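Local coordinates for protein hyaluronidase (Thermobaculum terrenum, PDB 5DIY) that probably hydrolyses terminal N-acetylglucosamine from O-GlcNAc-modified proteins, as a glycoside hydrolase of family 84, here in a variant altered at the predicted proton donor, at residues C[143-148]-C[182-187]; C[88-93]-C[123-128]; C[62-67]-C[76-81]. All coordinates share one frame; numbering follows the deposited sequence.

Contact 1: residues C[143-148]-C[182-187]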
ATOM      1  N   ASP C 143     -16.309  -3.183  27.454  1.00 32.20           N
ATOM      2  CA  ASP C 143     -17.674  -3.085  27.982  1.00 32.77           C
ATOM      3  C   ASP C 143     -18.674  -2.632  26.920  1.00 31.86           C
ATOM      4  O   ASP C 143     -19.790  -3.155  26.845  1.00 32.35           O
ATOM      5  CB  ASP C 143     -17.729  -2.134  29.187  1.00 33.73           C
ATOM      6  CG  ASP C 143     -19.145  -1.931  29.703  1.00 34.63           C
ATOM      7  OD1 ASP C 143     -19.854  -2.942  29.894  1.00 35.77           O
ATOM      8  OD2 ASP C 143     -19.557  -0.767  29.886  1.00 34.63           O
ATOM      9  N   PHE C 144     -18.280  -1.657  26.106  1.00 31.01           N
ATOM     10  CA  PHE C 144     -19.125  -1.212  25.002  1.00 30.68           C
ATOM     11  C   PHE C 144     -19.393  -2.349  24.014  1.00 29.88           C
ATOM     12  O   PHE C 144     -20.542  -2.604  23.652  1.00 28.99           O
ATOM     13  CB  PHE C 144     -18.491  -0.031  24.273  1.00 31.07           C
ATOM     14  CG  PHE C 144     -19.357   0.540  23.191  1.00 31.38           C
ATOM     15  CD1 PHE C 144     -20.434   1.344  23.510  1.00 31.84           C
ATOM     16  CD2 PHE C 144     -19.101   0.267  21.852  1.00 32.23           C
ATOM     17  CE1 PHE C 144     -21.244   1.881  22.520  1.00 31.75           C
ATOM     18  CE2 PHE C 144     -19.903   0.799  20.854  1.00 31.98           C
ATOM     19  CZ  PHE C 144     -20.977   1.607  21.190  1.00 32.43           C
ATOM     20  N   LEU C 145     -18.331  -3.025  23.588  1.00 29.95           N
ATOM     21  CA  LEU C 145     -18.461  -4.093  22.589  1.00 30.61           C
ATOM     22  C   LEU C 145     -19.244  -5.289  23.120  1.00 30.48           C
ATOM     23  O   LEU C 145     -20.038  -5.882  22.383  1.00 29.88           O
ATOM     24  CB  LEU C 145     -17.086  -4.525  22.065  1.00 30.61           C
ATOM     25  CG  LEU C 145     -16.373  -3.459  21.220  1.00 30.70           C
ATOM     26  CD1 LEU C 145     -14.903  -3.809  21.063  1.00 30.31           C
ATOM     27  CD2 LEU C 145     -17.044  -3.284  19.862  1.00 30.73           C
ATOM     28  N   THR C 146     -19.027  -5.626  24.394  1.00 31.43           N
ATOM     29  CA  THR C 146     -19.818  -6.660  25.077  1.00 31.17           C
ATOM     30  C   THR C 146     -21.306  -6.334  25.021  1.00 30.68           C
ATOM     31  O   THR C 146     -22.114  -7.188  24.642  1.00 31.41           O
ATOM     32  CB  THR C 146     -19.393  -6.819  26.554  1.00 31.70           C
ATOM     33  OG1 THR C 146     -18.003  -7.163  26.619  1.00 31.20           O
ATOM     34  CG2 THR C 146     -20.234  -7.913  27.272  1.00 31.47           C
ATOM     35  N   ARG C 147     -21.651  -5.095  25.375  1.00 31.34           N
ATOM     36  CA  ARG C 147     -23.052  -4.640  25.361  1.00 32.64           C
ATOM     37  C   ARG C 147     -23.661  -4.590  23.957  1.00 31.71           C
ATOM     38  O   ARG C 147     -24.844  -4.901  23.790  1.00 31.38           O
ATOM     39  CB  ARG C 147     -23.216  -3.286  26.072  1.00 34.00           C
ATOM     40  CG  ARG C 147     -23.262  -3.415  27.588  1.00 35.29           C
ATOM     41  CD  ARG C 147     -23.602  -2.104  28.274  1.00 35.99           C
ATOM     42  NE  ARG C 147     -22.478  -1.169  28.232  1.00 36.59           N
ATOM     43  CZ  ARG C 147     -22.434  -0.001  27.580  1.00 36.07           C
ATOM     44  NH1 ARG C 147     -23.471   0.465  26.891  1.00 35.03           N
ATOM     45  NH2 ARG C 147     -21.321   0.731  27.641  1.00 36.65           N
ATOM     46  N   VAL C 148     -22.865  -4.224  22.952  1.00 30.67           N
ATOM     47  CA  VAL C 148     -23.358  -4.239  21.566  1.00 30.92           C
ATOM     48  C   VAL C 148     -23.643  -5.685  21.132  1.00 30.87           C
ATOM     49  O   VAL C 148     -24.681  -5.946  20.528  1.00 32.08           O
ATOM     50  CB  VAL C 148     -22.407  -3.521  20.566  1.00 30.38           C
ATOM     51  CG1 VAL C 148     -22.899  -3.677  19.128  1.00 29.83           C
ATOM     52  CG2 VAL C 148     -22.276  -2.035  20.910  1.00 29.91           C
ATOM     53  N   GLN C 182      -8.610 -10.337  27.860  1.00 34.01           N
ATOM     54  CA  GLN C 182      -9.307 -10.800  29.064  1.00 34.10           C
ATOM     55  C   GLN C 182     -10.798 -10.436  29.055  1.00 33.98           C
ATOM     56  O   GLN C 182     -11.640 -11.271  29.384  1.00 33.22           O
ATOM     57  CB  GLN C 182      -8.614 -10.210  30.311  1.00 35.37           C
ATOM     58  CG  GLN C 182      -9.122 -10.698  31.667  1.00 35.78           C
ATOM     59  CD  GLN C 182      -8.967 -12.199  31.866  1.00 36.19           C
ATOM     60  OE1 GLN C 182      -7.994 -12.802  31.418  1.00 36.48           O
ATOM     61  NE2 GLN C 182      -9.935 -12.807  32.539  1.00 37.07           N
ATOM     62  N   ARG C 183     -11.121  -9.203  28.665  1.00 35.70           N
ATOM     63  CA  ARG C 183     -12.481  -8.652  28.829  1.00 35.04           C
ATOM     64  C   ARG C 183     -13.399  -8.727  27.611  1.00 34.10           C
ATOM     65  O   ARG C 183     -14.619  -8.650  27.775  1.00 33.00           O
ATOM     66  CB  ARG C 183     -12.394  -7.202  29.304  1.00 37.39           C
ATOM     67  CG  ARG C 183     -11.633  -7.055  30.613  1.00 39.65           C
ATOM     68  CD  ARG C 183     -12.156  -5.913  31.456  1.00 42.38           C
ATOM     69  NE  ARG C 183     -11.454  -5.849  32.739  1.00 45.87           N
ATOM     70  CZ  ARG C 183     -11.852  -5.149  33.803  1.00 47.57           C
ATOM     71  NH1 ARG C 183     -12.969  -4.420  33.780  1.00 48.31           N
ATOM     72  NH2 ARG C 183     -11.118  -5.181  34.913  1.00 49.01           N
ATOM     73  N   LEU C 184     -12.846  -8.851  26.404  1.00 32.81           N
ATOM     74  CA  LEU C 184     -13.680  -9.088  25.217  1.00 33.14           C
ATOM     75  C   LEU C 184     -14.154 -10.536  25.186  1.00 31.68           C
ATOM     76  O   LEU C 184     -13.329 -11.432  25.275  1.00 31.59           O
ATOM     77  CB  LEU C 184     -12.924  -8.815  23.905  1.00 33.36           C
ATOM     78  CG  LEU C 184     -12.745  -7.376  23.432  1.00 34.10           C
ATOM     79  CD1 LEU C 184     -11.903  -7.373  22.167  1.00 34.34           C
ATOM     80  CD2 LEU C 184     -14.084  -6.703  23.172  1.00 34.15           C
ATOM     81  N   PRO C 185     -15.473 -10.771  25.020  1.00 32.34           N
ATOM     82  CA  PRO C 185     -15.955 -12.132  24.736  1.00 33.42           C
ATOM     83  C   PRO C 185     -15.161 -12.782  23.597  1.00 34.74           C
ATOM     84  O   PRO C 185     -14.854 -12.111  22.606  1.00 35.21           O
ATOM     85  CB  PRO C 185     -17.415 -11.913  24.326  1.00 33.59           C
ATOM     86  CG  PRO C 185     -17.817 -10.659  25.022  1.00 33.34           C
ATOM     87  CD  PRO C 185     -16.584  -9.808  25.141  1.00 32.79           C
ATOM     88  N   LYS C 186     -14.840 -14.067  23.748  1.00 36.24           N
ATOM     89  CA  LYS C 186     -13.827 -14.738  22.909  1.00 36.80           C
ATOM     90  C   LYS C 186     -14.172 -14.771  21.424  1.00 35.41           C
ATOM     91  O   LYS C 186     -13.273 -14.775  20.585  1.00 36.89           O
ATOM     92  CB  LYS C 186     -13.569 -16.183  23.373  1.00 37.58           C
ATOM     93  CG  LYS C 186     -13.086 -16.357  24.805  1.00 39.54           C
ATOM     94  CD  LYS C 186     -11.731 -15.721  25.076  1.00 40.26           C
ATOM     95  CE  LYS C 186     -11.295 -15.970  26.515  1.00 41.27           C
ATOM     96  NZ  LYS C 186     -10.630 -14.782  27.117  1.00 43.03           N
ATOM     97  N   ASN C 187     -15.462 -14.801  21.109  1.00 33.99           N
ATOM     98  CA  ASN C 187     -15.922 -14.878  19.729  1.00 34.68           C
ATOM     99  C   ASN C 187     -16.001 -13.527  18.995  1.00 33.28           C
ATOM    100  O   ASN C 187     -16.355 -13.494  17.817  1.00 32.14           O
ATOM    101  CB  ASN C 187     -17.265 -15.616  19.680  1.00 36.52           C
ATOM    102  CG  ASN C 187     -17.157 -17.056  20.186  1.00 38.13           C
ATOM    103  OD1 ASN C 187     -16.119 -17.715  20.042  1.00 37.03           O
ATOM    104  ND2 ASN C 187     -18.238 -17.555  20.769  1.00 39.79           N
TER
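Leu145 and Leu184 meet methyl to methyl, with CD1 of Leu145 3.7 Å from CD2 of Leu184. The same CD2 also lies 3.9 Å from Leu145 CB, so one branch of Leu184 rests against both the root and the end of its partner. At the next residue of the helix, Thr146 OG1 sits 3.3 Å from CD of Pro185 and 3.8 Å from its CG, a van der Waals touch against these two carbons of the proline. That hydroxyl is engaged elsewhere in a hydrogen bond with the carbonyl oxygen of Ala142, one turn back in its own helix. With OG1 set beside its backbone N (chi1 -59°), the hydroxyl can reach that carbonyl while still bordering the proline; a small residue of this kind suits a place where the two backbones come close, the CA atoms of Thr146 and Leu184 being 6.6 Å apart.

In the second shell, Met163 of strand 160-164 touches both leucines, an apolar setting that suits them. Leu184 is where the chain leaves helical geometry, and Pro185, with no amide hydrogen to give to a helical bond and a phi restrained by its ring, suits the step out of the helix. Arg216 donates a hydrogen bond from NH2 to the carbonyl oxygen of Leu184, helping to position this exit. On the helix, Arg147 NH2 makes a 3.2 Å salt bridge to Asp143 OD2, approaching from above the carboxylate plane. The whole is the packing of neighbouring outer helices, 137-153 and the end of 175-183, over strand 160-164 in a TIM barrel.

Contact 2: residues C[88-93]-C[123-128]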
ATOM      1  N   LEU C  88     -17.377   8.883  20.581  1.00 34.73           N
ATOM      2  CA  LEU C  88     -18.253   7.985  21.346  1.00 35.06           C
ATOM      3  C   LEU C  88     -18.107   8.202  22.848  1.00 34.09           C
ATOM      4  O   LEU C  88     -16.995   8.266  23.362  1.00 33.02           O
ATOM      5  CB  LEU C  88     -17.954   6.511  21.029  1.00 35.26           C
ATOM      6  CG  LEU C  88     -18.629   5.409  21.859  1.00 35.74           C
ATOM      7  CD1 LEU C  88     -20.141   5.496  21.740  1.00 36.27           C
ATOM      8  CD2 LEU C  88     -18.145   4.035  21.421  1.00 34.60           C
ATOM      9  N   VAL C  89     -19.244   8.310  23.530  1.00 35.18           N
ATOM     10  CA  VAL C  89     -19.303   8.203  24.984  1.00 35.01           C
ATOM     11  C   VAL C  89     -19.577   6.727  25.283  1.00 34.25           C
ATOM     12  O   VAL C  89     -20.712   6.259  25.161  1.00 32.54           O
ATOM     13  CB  VAL C  89     -20.394   9.115  25.598  1.00 36.16           C
ATOM     14  CG1 VAL C  89     -20.244   9.178  27.115  1.00 36.58           C
ATOM     15  CG2 VAL C  89     -20.324  10.515  24.998  1.00 36.16           C
ATOM     16  N   TYR C  90     -18.523   6.000  25.653  1.00 33.93           N
ATOM     17  CA  TYR C  90     -18.593   4.546  25.856  1.00 34.81           C
ATOM     18  C   TYR C  90     -19.655   4.113  26.876  1.00 35.96           C
ATOM     19  O   TYR C  90     -20.367   3.139  26.644  1.00 35.62           O
ATOM     20  CB  TYR C  90     -17.223   3.992  26.267  1.00 34.65           C
ATOM     21  CG  TYR C  90     -16.186   4.030  25.166  1.00 34.55           C
ATOM     22  CD1 TYR C  90     -16.154   3.044  24.181  1.00 34.42           C
ATOM     23  CD2 TYR C  90     -15.237   5.052  25.105  1.00 34.43           C
ATOM     24  CE1 TYR C  90     -15.211   3.074  23.170  1.00 34.00           C
ATOM     25  CE2 TYR C  90     -14.287   5.089  24.098  1.00 34.16           C
ATOM     26  CZ  TYR C  90     -14.278   4.099  23.131  1.00 34.38           C
ATOM     27  OH  TYR C  90     -13.337   4.131  22.129  1.00 34.26           O
ATOM     28  N   SER C  91     -19.764   4.850  27.982  1.00 38.04           N
ATOM     29  CA  SER C  91     -20.698   4.519  29.075  1.00 38.54           C
ATOM     30  C   SER C  91     -22.153   4.925  28.821  1.00 39.15           C
ATOM     31  O   SER C  91     -23.037   4.510  29.576  1.00 40.14           O
ATOM     32  CB  SER C  91     -20.222   5.148  30.392  1.00 38.20           C
ATOM     33  OG  SER C  91     -20.147   6.560  30.285  1.00 37.75           O
ATOM     34  N   SER C  92     -22.404   5.723  27.781  1.00 38.84           N
ATOM     35  CA  SER C  92     -23.744   6.255  27.511  1.00 38.87           C
ATOM     36  C   SER C  92     -24.646   5.220  26.867  1.00 40.92           C
ATOM     37  O   SER C  92     -24.366   4.750  25.763  1.00 40.78           O
ATOM     38  CB  SER C  92     -23.672   7.479  26.595  1.00 38.54           C
ATOM     39  OG  SER C  92     -24.961   7.844  26.128  1.00 38.18           O
ATOM     40  N   GLU C  93     -25.749   4.906  27.545  1.00 42.17           N
ATOM     41  CA  GLU C  93     -26.779   4.011  27.009  1.00 43.33           C
ATOM     42  C   GLU C  93     -27.361   4.538  25.690  1.00 42.10           C
ATOM     43  O   GLU C  93     -27.602   3.763  24.770  1.00 39.86           O
ATOM     44  CB  GLU C  93     -27.893   3.786  28.047  1.00 45.01           C
ATOM     45  CG  GLU C  93     -27.449   2.952  29.247  1.00 47.13           C
ATOM     46  CD  GLU C  93     -28.524   2.787  30.321  1.00 49.50           C
ATOM     47  OE1 GLU C  93     -29.215   3.775  30.656  1.00 50.09           O
ATOM     48  OE2 GLU C  93     -28.668   1.663  30.853  1.00 49.15           O
ATOM     49  N   PHE C 123      -5.460   7.983  22.614  1.00 45.39           N
ATOM     50  CA  PHE C 123      -5.092   6.816  23.429  1.00 47.74           C
ATOM     51  C   PHE C 123      -5.760   6.771  24.809  1.00 48.89           C
ATOM     52  O   PHE C 123      -5.692   5.743  25.482  1.00 49.63           O
ATOM     53  CB  PHE C 123      -3.563   6.724  23.608  1.00 48.85           C
ATOM     54  CG  PHE C 123      -2.778   6.590  22.313  1.00 50.07           C
ATOM     55  CD1 PHE C 123      -3.245   5.819  21.240  1.00 50.61           C
ATOM     56  CD2 PHE C 123      -1.528   7.202  22.189  1.00 50.28           C
ATOM     57  CE1 PHE C 123      -2.501   5.696  20.067  1.00 50.92           C
ATOM     58  CE2 PHE C 123      -0.780   7.074  21.020  1.00 50.20           C
ATOM     59  CZ  PHE C 123      -1.266   6.323  19.959  1.00 50.65           C
ATOM     60  N   ASP C 124      -6.404   7.864  25.219  1.00 50.12           N
ATOM     61  CA  ASP C 124      -7.074   7.951  26.518  1.00 52.29           C
ATOM     62  C   ASP C 124      -8.509   8.443  26.349  1.00 51.17           C
ATOM     63  O   ASP C 124      -8.880   8.938  25.282  1.00 50.45           O
ATOM     64  CB  ASP C 124      -6.287   8.861  27.480  1.00 55.99           C
ATOM     65  CG  ASP C 124      -5.742  10.116  26.805  1.00 58.26           C
ATOM     66  OD1 ASP C 124      -6.341  10.586  25.810  1.00 60.18           O
ATOM     67  OD2 ASP C 124      -4.700  10.625  27.268  1.00 62.44           O
ATOM     68  N   LEU C 125      -9.294   8.309  27.417  1.00 48.69           N
ATOM     69  CA  LEU C 125     -10.724   8.613  27.398  1.00 47.28           C
ATOM     70  C   LEU C 125     -10.986  10.122  27.307  1.00 47.51           C
ATOM     71  O   LEU C 125     -10.485  10.899  28.120  1.00 48.00           O
ATOM     72  CB  LEU C 125     -11.415   8.023  28.636  1.00 46.03           C
ATOM     73  CG  LEU C 125     -11.372   6.492  28.749  1.00 45.69           C
ATOM     74  CD1 LEU C 125     -11.695   6.031  30.162  1.00 46.18           C
ATOM     75  CD2 LEU C 125     -12.320   5.844  27.747  1.00 45.39           C
ATOM     76  N   ILE C 126     -11.780  10.511  26.313  1.00 47.25           N
ATOM     77  CA  ILE C 126     -12.091  11.915  26.025  1.00 47.78           C
ATOM     78  C   ILE C 126     -13.112  12.488  27.012  1.00 47.18           C
ATOM     79  O   ILE C 126     -12.948  13.615  27.483  1.00 48.61           O
ATOM     80  CB  ILE C 126     -12.606  12.080  24.565  1.00 48.01           C
ATOM     81  CG1 ILE C 126     -11.485  11.739  23.574  1.00 48.53           C
ATOM     82  CG2 ILE C 126     -13.118  13.493  24.298  1.00 48.57           C
ATOM     83  CD1 ILE C 126     -11.946  11.566  22.139  1.00 48.99           C
ATOM     84  N   HIS C 127     -14.149  11.712  27.322  1.00 45.81           N
ATOM     85  CA  HIS C 127     -15.286  12.201  28.101  1.00 44.58           C
ATOM     86  C   HIS C 127     -15.135  11.896  29.592  1.00 45.42           C
ATOM     87  O   HIS C 127     -14.680  10.809  29.971  1.00 43.91           O
ATOM     88  CB  HIS C 127     -16.577  11.584  27.576  1.00 44.36           C
ATOM     89  CG  HIS C 127     -16.778  11.766  26.105  1.00 43.55           C
ATOM     90  ND1 HIS C 127     -17.411  12.868  25.572  1.00 43.69           N
ATOM     91  CD2 HIS C 127     -16.435  10.984  25.055  1.00 42.99           C
ATOM     92  CE1 HIS C 127     -17.449  12.758  24.257  1.00 43.60           C
ATOM     93  NE2 HIS C 127     -16.864  11.624  23.916  1.00 43.75           N
ATOM     94  N   GLU C 128     -15.536  12.860  30.427  1.00 44.94           N
ATOM     95  CA  GLU C 128     -15.461  12.742  31.894  1.00 44.91           C
ATOM     96  C   GLU C 128     -16.299  11.577  32.436  1.00 44.05           C
ATOM     97  O   GLU C 128     -15.844  10.825  33.300  1.00 43.52           O
ATOM     98  CB  GLU C 128     -15.906  14.060  32.552  1.00 45.07           C
ATOM     99  CG  GLU C 128     -15.742  14.116  34.063  1.00 45.24           C
TER
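His127 reaches from its own loop to the other and lays its imidazole ring against Val89. From CB, which leaves the backbone toward the facing loop, the chain turns so that CG stands beside the backbone N (chi1 -53°), and this brings the ring under a single methyl. Val89 CG2 lies 3.6 Å from the centroid of the His127 ring and 6° off its normal, a CH-pi contact almost exactly over the centre. Round the ring, ND1 is 3.8 Å from that Val89 CG2 methyl, while CE1, its nearest ring atom, is 3.7 Å away. The opposite face is covered by CG2 of Ile126, the preceding residue, so the imidazole is held between two aliphatic groups. On one flank of the ring, CD2 comes 3.3 Å from the carbonyl oxygen of Leu88, which approaches obliquely; NE2 is also near that oxygen, but at a poor angle, and its weak hydrogen bond goes instead to the carbonyl oxygen of Ser87. A flat ring with polar atoms on its rim suits a place that is apolar over both faces, with backbone carbonyls beside the CD2-NE2 flank. With an alanine here, the Val89 methyl would probably lose the ring it packs on and the Ser87 carbonyl its weak hydrogen bond, leaving the two loops less firmly joined.

Beside this, Leu125 CD2 touches Tyr90 CD2 at 4.0 Å. Ser92 caps helix 93-108 and His127 occupies the N-cap position of helix 128-133; Tyr90 and Leu125 both rest on Ala140 of helix 137-153. The contact thus joins the loops following strands 77-82 and 113-117.

Contact 3: residues C[62-67]-C[76-81]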
ATOM      1  N   GLN C  62     -29.966   1.827  -0.781  1.00 39.19           N
ATOM      2  CA  GLN C  62     -30.251   1.040  -1.986  1.00 40.07           C
ATOM      3  C   GLN C  62     -28.972   0.547  -2.677  1.00 37.88           C
ATOM      4  O   GLN C  62     -28.944  -0.573  -3.194  1.00 36.76           O
ATOM      5  CB  GLN C  62     -31.113   1.857  -2.969  1.00 43.36           C
ATOM      6  CG  GLN C  62     -31.466   1.160  -4.285  1.00 45.64           C
ATOM      7  CD  GLN C  62     -32.080  -0.218  -4.094  1.00 47.80           C
ATOM      8  OE1 GLN C  62     -31.634  -1.198  -4.696  1.00 49.22           O
ATOM      9  NE2 GLN C  62     -33.101  -0.301  -3.246  1.00 49.81           N
ATOM     10  N   LEU C  63     -27.932   1.380  -2.693  1.00 36.17           N
ATOM     11  CA  LEU C  63     -26.619   0.966  -3.211  1.00 35.56           C
ATOM     12  C   LEU C  63     -26.013  -0.136  -2.331  1.00 34.22           C
ATOM     13  O   LEU C  63     -25.540  -1.152  -2.847  1.00 33.20           O
ATOM     14  CB  LEU C  63     -25.666   2.160  -3.335  1.00 35.27           C
ATOM     15  CG  LEU C  63     -26.072   3.267  -4.323  1.00 35.25           C
ATOM     16  CD1 LEU C  63     -25.192   4.501  -4.157  1.00 36.16           C
ATOM     17  CD2 LEU C  63     -26.025   2.774  -5.759  1.00 35.11           C
ATOM     18  N   PHE C  64     -26.065   0.046  -1.010  1.00 33.31           N
ATOM     19  CA  PHE C  64     -25.640  -1.002  -0.077  1.00 32.97           C
ATOM     20  C   PHE C  64     -26.386  -2.326  -0.294  1.00 33.41           C
ATOM     21  O   PHE C  64     -25.776  -3.397  -0.209  1.00 33.14           O
ATOM     22  CB  PHE C  64     -25.792  -0.548   1.383  1.00 33.31           C
ATOM     23  CG  PHE C  64     -24.711   0.390   1.849  1.00 33.64           C
ATOM     24  CD1 PHE C  64     -23.380  -0.033   1.919  1.00 34.05           C
ATOM     25  CD2 PHE C  64     -25.015   1.688   2.251  1.00 33.67           C
ATOM     26  CE1 PHE C  64     -22.381   0.827   2.362  1.00 33.67           C
ATOM     27  CE2 PHE C  64     -24.021   2.548   2.696  1.00 34.47           C
ATOM     28  CZ  PHE C  64     -22.701   2.119   2.747  1.00 33.63           C
ATOM     29  N   LYS C  65     -27.691  -2.253  -0.576  1.00 33.85           N
ATOM     30  CA  LYS C  65     -28.490  -3.450  -0.880  1.00 33.71           C
ATOM     31  C   LYS C  65     -27.980  -4.155  -2.138  1.00 32.94           C
ATOM     32  O   LYS C  65     -27.897  -5.385  -2.169  1.00 31.78           O
ATOM     33  CB  LYS C  65     -29.972  -3.098  -1.068  1.00 36.11           C
ATOM     34  CG  LYS C  65     -30.901  -4.305  -1.207  1.00 36.75           C
ATOM     35  CD  LYS C  65     -32.349  -3.882  -1.430  1.00 37.78           C
ATOM     36  CE  LYS C  65     -33.128  -4.925  -2.223  1.00 38.14           C
ATOM     37  N   GLU C  66     -27.658  -3.375  -3.168  1.00 32.55           N
ATOM     38  CA  GLU C  66     -27.086  -3.921  -4.401  1.00 33.41           C
ATOM     39  C   GLU C  66     -25.722  -4.582  -4.136  1.00 32.52           C
ATOM     40  O   GLU C  66     -25.475  -5.691  -4.601  1.00 33.51           O
ATOM     41  CB  GLU C  66     -26.974  -2.839  -5.479  1.00 33.15           C
ATOM     42  N   LEU C  67     -24.865  -3.918  -3.361  1.00 32.54           N
ATOM     43  CA  LEU C  67     -23.581  -4.503  -2.935  1.00 32.77           C
ATOM     44  C   LEU C  67     -23.759  -5.811  -2.156  1.00 32.08           C
ATOM     45  O   LEU C  67     -23.113  -6.814  -2.464  1.00 30.72           O
ATOM     46  CB  LEU C  67     -22.788  -3.519  -2.066  1.00 33.68           C
ATOM     47  CG  LEU C  67     -22.218  -2.249  -2.695  1.00 34.59           C
ATOM     48  CD1 LEU C  67     -21.545  -1.420  -1.612  1.00 35.45           C
ATOM     49  CD2 LEU C  67     -21.244  -2.568  -3.821  1.00 34.96           C
ATOM     50  N   ILE C  76     -19.365 -14.045  -1.107  1.00 35.05           N
ATOM     51  CA  ILE C  76     -18.643 -13.093  -0.273  1.00 35.49           C
ATOM     52  C   ILE C  76     -19.498 -12.752   0.944  1.00 34.36           C
ATOM     53  O   ILE C  76     -20.658 -12.378   0.789  1.00 34.97           O
ATOM     54  CB  ILE C  76     -18.364 -11.760  -1.019  1.00 35.86           C
ATOM     55  CG1 ILE C  76     -17.853 -11.989  -2.452  1.00 37.85           C
ATOM     56  CG2 ILE C  76     -17.405 -10.883  -0.224  1.00 35.64           C
ATOM     57  CD1 ILE C  76     -16.582 -12.788  -2.550  1.00 38.09           C
ATOM     58  N   ASN C  77     -18.927 -12.862   2.142  1.00 34.37           N
ATOM     59  CA  ASN C  77     -19.569 -12.342   3.350  1.00 33.76           C
ATOM     60  C   ASN C  77     -19.326 -10.838   3.408  1.00 32.59           C
ATOM     61  O   ASN C  77     -18.173 -10.403   3.447  1.00 32.57           O
ATOM     62  CB  ASN C  77     -19.011 -13.029   4.602  1.00 35.77           C
ATOM     63  CG  ASN C  77     -19.788 -12.683   5.874  1.00 37.81           C
ATOM     64  OD1 ASN C  77     -20.991 -12.407   5.843  1.00 38.33           O
ATOM     65  ND2 ASN C  77     -19.099 -12.712   7.006  1.00 39.20           N
ATOM     66  N   PHE C  78     -20.404 -10.052   3.379  1.00 30.02           N
ATOM     67  CA  PHE C  78     -20.320  -8.594   3.465  1.00 30.40           C
ATOM     68  C   PHE C  78     -20.364  -8.178   4.933  1.00 31.12           C
ATOM     69  O   PHE C  78     -21.311  -8.521   5.647  1.00 32.04           O
ATOM     70  CB  PHE C  78     -21.485  -7.958   2.707  1.00 30.32           C
ATOM     71  CG  PHE C  78     -21.434  -6.449   2.626  1.00 30.76           C
ATOM     72  CD1 PHE C  78     -21.794  -5.655   3.717  1.00 30.27           C
ATOM     73  CD2 PHE C  78     -21.085  -5.814   1.433  1.00 30.33           C
ATOM     74  CE1 PHE C  78     -21.770  -4.272   3.627  1.00 29.99           C
ATOM     75  CE2 PHE C  78     -21.060  -4.432   1.341  1.00 30.24           C
ATOM     76  CZ  PHE C  78     -21.406  -3.658   2.438  1.00 30.53           C
ATOM     77  N   THR C  79     -19.353  -7.427   5.365  1.00 29.72           N
ATOM     78  CA  THR C  79     -19.310  -6.841   6.701  1.00 28.91           C
ATOM     79  C   THR C  79     -19.416  -5.327   6.590  1.00 28.59           C
ATOM     80  O   THR C  79     -18.658  -4.700   5.852  1.00 29.12           O
ATOM     81  CB  THR C  79     -18.004  -7.217   7.425  1.00 28.82           C
ATOM     82  OG1 THR C  79     -17.960  -8.635   7.622  1.00 29.27           O
ATOM     83  CG2 THR C  79     -17.879  -6.519   8.791  1.00 28.31           C
ATOM     84  N   PHE C  80     -20.364  -4.750   7.324  1.00 28.08           N
ATOM     85  CA  PHE C  80     -20.482  -3.308   7.449  1.00 28.13           C
ATOM     86  C   PHE C  80     -19.688  -2.897   8.672  1.00 27.65           C
ATOM     87  O   PHE C  80     -19.943  -3.410   9.766  1.00 27.90           O
ATOM     88  CB  PHE C  80     -21.942  -2.873   7.614  1.00 28.68           C
ATOM     89  CG  PHE C  80     -22.096  -1.402   7.889  1.00 29.37           C
ATOM     90  CD1 PHE C  80     -22.005  -0.479   6.857  1.00 30.28           C
ATOM     91  CD2 PHE C  80     -22.283  -0.937   9.186  1.00 30.04           C
ATOM     92  CE1 PHE C  80     -22.115   0.882   7.109  1.00 30.59           C
ATOM     93  CE2 PHE C  80     -22.399   0.419   9.445  1.00 30.20           C
ATOM     94  CZ  PHE C  80     -22.317   1.330   8.408  1.00 30.32           C
ATOM     95  N   ALA C  81     -18.739  -1.980   8.505  1.00 26.54           N
ATOM     96  CA  ALA C  81     -17.994  -1.441   9.640  1.00 26.56           C
ATOM     97  C   ALA C  81     -18.377   0.002   9.954  1.00 27.02           C
ATOM     98  O   ALA C  81     -18.796   0.755   9.074  1.00 26.32           O
ATOM     99  CB  ALA C  81     -16.498  -1.553   9.412  1.00 26.84           C
TER
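Phe78 meets Phe64 and Leu67 in a wholly apolar contact, without a hydrogen bond or charge crossing between helix and strand. The aromatic part is the approach of two phenylalanines whose side chains cross at about a right angle. CZ of Phe78 comes to the rim of the Phe64 ring, near its plane, 4.2 Å from CD1. Phe78 reaches this far because its CG lies opposite the backbone N (chi1 -175°), which extends the ring from the strand toward the helix; Phe64, whose CB does not aim directly at the strand, closes the distance with the length of its own ring.

The aliphatic part belongs to Leu67, whose CB lies 3.9 Å from Phe78 CE2. Its position one turn along the helix from Phe64 places both side chains on the same flank, so a single aromatic ring of the strand serves both. The nearest CA pair is Leu67 and Phe78, 8.3 Å apart, a gap that a large ring is well suited to span. Phe80, two residues on and hence pointing to the same side of the strand, also turns toward the helix and loses some surface to it.

Further rings extend the cluster: Phe64 meets Tyr40, Tyr56 and Phe106 edge to face, and Phe80 stacks with Phe106. Phe64, Leu67 and Phe78 lie at the interface of helix 58-73 and strand 77-82, the second half of the beta-alpha-beta unit that begins with strand 37-40. With only carbon atoms meeting, the helix is held to the barrel here by dispersion and the exclusion of water, interactions that depend on close shape rather than on exact bond directions.

How the contacts relate
Followed from the N terminus, contact 3 comes first: 62-67 and 76-81 close over the last turns of helix 58-73 and the tight turn leading into strand 77-82. Contact 2 then closes a longer excursion, through helix 93-108 and strand 113-117, and contact 1 follows by bringing the end of helix 175-183 back to helix 137-153. The three lie in series, so none nests in or crosses another. Contacts 1 and 2 nevertheless touch in space, where Arg147 NH2 is 2.8 Å from Tyr90 O, a probable hydrogen bond; contact 3 stands apart. Contact 3 ties a helix to a barrel strand, contact 2 two loops that follow strands, and contact 1 two outer helices, all in one eight-stranded barrel.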